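PDB 5F5T: Pre-mRNA-splicing factor 38 from Chaetomium thermophilum, which is probably required for pre-mRNA splicing as a member of the PRP38 family of spliceosomal proteins. Local coordinates for residues A124-R128 with L129-D133. Sequence-based numbering, arbitrary orientation.
Sequences AFYIR and LTRPD
Thr130, in the last turn of helix 117-130, folds back over Tyr126 one turn earlier. Thr130 CB lies 3.5 Å from Tyr126 O, and there the side chain forks. The methyl branch, CG2, lies over one face of the Tyr126 ring, shifted toward the rim and 3.8 Å from the ring centroid, a CH-pi contact. In the hydroxyl branch, chi1 of 65° tucks Thr130 OG1 over the backbone, near both N and C of its own residue, and it donates to Tyr126 O at 2.9 Å, from above the carbonyl plane. The same OG1 also sits over the Tyr126 ring, 3.6 Å from Tyr126 CE2. Thr130 N reaches Tyr126 O from the opposite face of the carbonyl plane, so two donors of one residue grip a single oxygen. OG1 lies in the plane of the Arg131 guanidinium and accepts a fairly straight bond from Arg131 NH1 at 3.1 Å, while NH2 of that group forms a salt bridge with Asp102. A valine here would probably leave Tyr126 O with one donor fewer and take from Arg131 NH1 this acceptor. Alongside, Leu129 CD1 sits over the centre of the Phe125 ring, 4.0 Å from its centroid, and Leu129 N closes a regular helical bond to Phe125 O. Arg131, the first residue to leave helical geometry, still makes a weak bond from its N to Ile127 O, and Pro132 is the N-cap of helix 133-140. Phe125 and Tyr126 pack on helix 87-98, Ile127 touches Leu109 of helix 102-115 and Leu139 of helix 133-140, and the residues in contact are all buried, close to the centre of the chain.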
ATOM      1  N   ALA A 124      -3.465  -2.377  -6.847  1.00 59.61           N
ATOM      2  CA  ALA A 124      -3.444  -2.091  -5.420  1.00 55.56           C
ATOM      3  C   ALA A 124      -2.889  -0.694  -5.166  1.00 55.80           C
ATOM      4  O   ALA A 124      -3.419   0.052  -4.341  1.00 56.91           O
ATOM      5  CB  ALA A 124      -2.628  -3.131  -4.682  1.00 44.12           C
ATOM      6  N   PHE A 125      -1.830  -0.344  -5.892  1.00 53.08           N
ATOM      7  CA  PHE A 125      -1.222   0.979  -5.781  1.00 50.75           C
ATOM      8  C   PHE A 125      -2.256   2.050  -6.115  1.00 56.67           C
ATOM      9  O   PHE A 125      -2.483   2.981  -5.335  1.00 59.09           O
ATOM     10  CB  PHE A 125      -0.016   1.087  -6.718  1.00 51.82           C
ATOM     11  CG  PHE A 125       0.786   2.353  -6.553  1.00 55.47           C
ATOM     12  CD1 PHE A 125       0.981   2.917  -5.305  1.00 59.81           C
ATOM     13  CD2 PHE A 125       1.352   2.973  -7.657  1.00 59.78           C
ATOM     14  CE1 PHE A 125       1.726   4.077  -5.159  1.00 54.61           C
ATOM     15  CE2 PHE A 125       2.095   4.134  -7.518  1.00 57.35           C
ATOM     16  CZ  PHE A 125       2.283   4.686  -6.267  1.00 59.80           C
ATOM     17  N   TYR A 126      -2.922   1.873  -7.253  1.00 50.18           N
ATOM     18  CA  TYR A 126      -3.917   2.823  -7.729  1.00 55.27           C
ATOM     19  C   TYR A 126      -5.074   2.956  -6.746  1.00 63.60           C
ATOM     20  O   TYR A 126      -5.594   4.051  -6.524  1.00 68.68           O
ATOM     21  CB  TYR A 126      -4.437   2.401  -9.105  1.00 51.93           C
ATOM     22  CG  TYR A 126      -5.414   3.386  -9.702  1.00 58.15           C
ATOM     23  CD1 TYR A 126      -4.967   4.542 -10.324  1.00 60.13           C
ATOM     24  CD2 TYR A 126      -6.782   3.166  -9.633  1.00 63.25           C
ATOM     25  CE1 TYR A 126      -5.854   5.450 -10.864  1.00 83.41           C
ATOM     26  CE2 TYR A 126      -7.677   4.067 -10.171  1.00 65.12           C
ATOM     27  CZ  TYR A 126      -7.209   5.208 -10.785  1.00 75.88           C
ATOM     28  OH  TYR A 126      -8.098   6.111 -11.322  1.00 86.85           O
ATOM     29  N   ILE A 127      -5.481   1.830  -6.169  1.00 63.47           N
ATOM     30  CA  ILE A 127      -6.555   1.823  -5.189  1.00 60.18           C
ATOM     31  C   ILE A 127      -6.145   2.623  -3.956  1.00 70.33           C
ATOM     32  O   ILE A 127      -6.917   3.441  -3.458  1.00 72.21           O
ATOM     33  CB  ILE A 127      -6.941   0.390  -4.783  1.00 64.85           C
ATOM     34  CG1 ILE A 127      -7.716  -0.283  -5.919  1.00 63.25           C
ATOM     35  CG2 ILE A 127      -7.776   0.396  -3.507  1.00 59.34           C
ATOM     36  CD1 ILE A 127      -8.232  -1.668  -5.582  1.00 63.44           C
ATOM     37  N   ARG A 128      -4.921   2.405  -3.487  1.00 57.72           N
ATOM     38  CA  ARG A 128      -4.412   3.143  -2.334  1.00 58.86           C
ATOM     39  C   ARG A 128      -4.383   4.640  -2.631  1.00 66.62           C
ATOM     40  O   ARG A 128      -4.639   5.469  -1.754  1.00 56.87           O
ATOM     41  CB  ARG A 128      -3.016   2.652  -1.946  1.00 48.57           C
ATOM     42  CG  ARG A 128      -2.340   3.498  -0.878  1.00 50.83           C
ATOM     43  CD  ARG A 128      -3.040   3.304   0.461  1.00 47.41           C
ATOM     44  NE  ARG A 128      -2.436   4.078   1.543  1.00 56.81           N
ATOM     45  CZ  ARG A 128      -2.587   5.388   1.713  1.00 63.68           C
ATOM     46  NH1 ARG A 128      -3.321   6.095   0.867  1.00 76.90           N
ATOM     47  NH2 ARG A 128      -1.993   5.994   2.729  1.00 53.90           N
ATOM     48  N   LEU A 129      -4.062   4.977  -3.874  1.00 56.08           N
ATOM     49  CA  LEU A 129      -4.021   6.369  -4.302  1.00 68.66           C
ATOM     50  C   LEU A 129      -5.397   7.034  -4.380  1.00 74.55           C
ATOM     51  O   LEU A 129      -5.535   8.204  -4.026  1.00 76.01           O
ATOM     52  CB  LEU A 129      -3.331   6.480  -5.662  1.00 59.76           C
ATOM     53  CG  LEU A 129      -1.841   6.138  -5.688  1.00 60.95           C
ATOM     54  CD1 LEU A 129      -1.295   6.264  -7.103  1.00 55.13           C
ATOM     55  CD2 LEU A 129      -1.065   7.016  -4.721  1.00 52.88           C
ATOM     56  N   THR A 130      -6.406   6.302  -4.850  1.00 68.99           N
ATOM     57  CA  THR A 130      -7.668   6.938  -5.245  1.00 69.39           C
ATOM     58  C   THR A 130      -8.920   6.590  -4.435  1.00 71.32           C
ATOM     59  O   THR A 130      -9.986   7.145  -4.693  1.00 75.14           O
ATOM     60  CB  THR A 130      -7.996   6.604  -6.714  1.00 64.66           C
ATOM     61  OG1 THR A 130      -8.233   5.195  -6.839  1.00 63.73           O
ATOM     62  CG2 THR A 130      -6.849   7.009  -7.621  1.00 60.62           C
ATOM     63  N   ARG A 131      -8.802   5.698  -3.459  1.00 74.29           N
ATOM     64  CA  ARG A 131      -9.988   5.156  -2.797  1.00 72.84           C
ATOM     65  C   ARG A 131     -10.064   5.550  -1.329  1.00 78.16           C
ATOM     66  O   ARG A 131      -9.038   5.764  -0.696  1.00 75.19           O
ATOM     67  CB  ARG A 131     -10.015   3.629  -2.916  1.00 69.65           C
ATOM     68  CG  ARG A 131     -11.087   3.095  -3.845  1.00 79.15           C
ATOM     69  CD  ARG A 131     -10.834   3.558  -5.259  1.00 83.51           C
ATOM     70  NE  ARG A 131     -11.896   3.157  -6.175  1.00 99.14           N
ATOM     71  CZ  ARG A 131     -11.931   3.503  -7.457  1.00101.38           C
ATOM     72  NH1 ARG A 131     -10.961   4.253  -7.963  1.00 66.62           N
ATOM     73  NH2 ARG A 131     -12.929   3.098  -8.232  1.00106.89           N
ATOM     74  N   PRO A 132     -11.289   5.667  -0.788  1.00 58.21           N
ATOM     75  CA  PRO A 132     -11.492   5.986   0.632  1.00 71.04           C
ATOM     76  C   PRO A 132     -10.838   4.948   1.549  1.00 78.83           C
ATOM     77  O   PRO A 132     -10.696   3.786   1.156  1.00 84.71           O
ATOM     78  CB  PRO A 132     -13.016   5.966   0.779  1.00 63.52           C
ATOM     79  CG  PRO A 132     -13.515   6.298  -0.590  1.00 69.35           C
ATOM     80  CD  PRO A 132     -12.568   5.597  -1.516  1.00 75.60           C
ATOM     81  N   ASP A 133     -10.450   5.367   2.752  1.00 70.96           N
ATOM     82  CA  ASP A 133      -9.582   4.550   3.595  1.00 73.90           C
ATOM     83  C   ASP A 133     -10.187   3.201   3.985  1.00 76.44           C
ATOM     84  O   ASP A 133      -9.515   2.169   3.894  1.00 80.17           O
ATOM     85  CB  ASP A 133      -9.198   5.327   4.862  1.00 70.23           C
ATOM     86  CG  ASP A 133     -10.386   5.993   5.530  1.00 92.41           C
ATOM     87  OD1 ASP A 133     -11.534   5.676   5.155  1.00108.96           O
ATOM     88  OD2 ASP A 133     -10.172   6.832   6.432  1.00 86.01           O
TER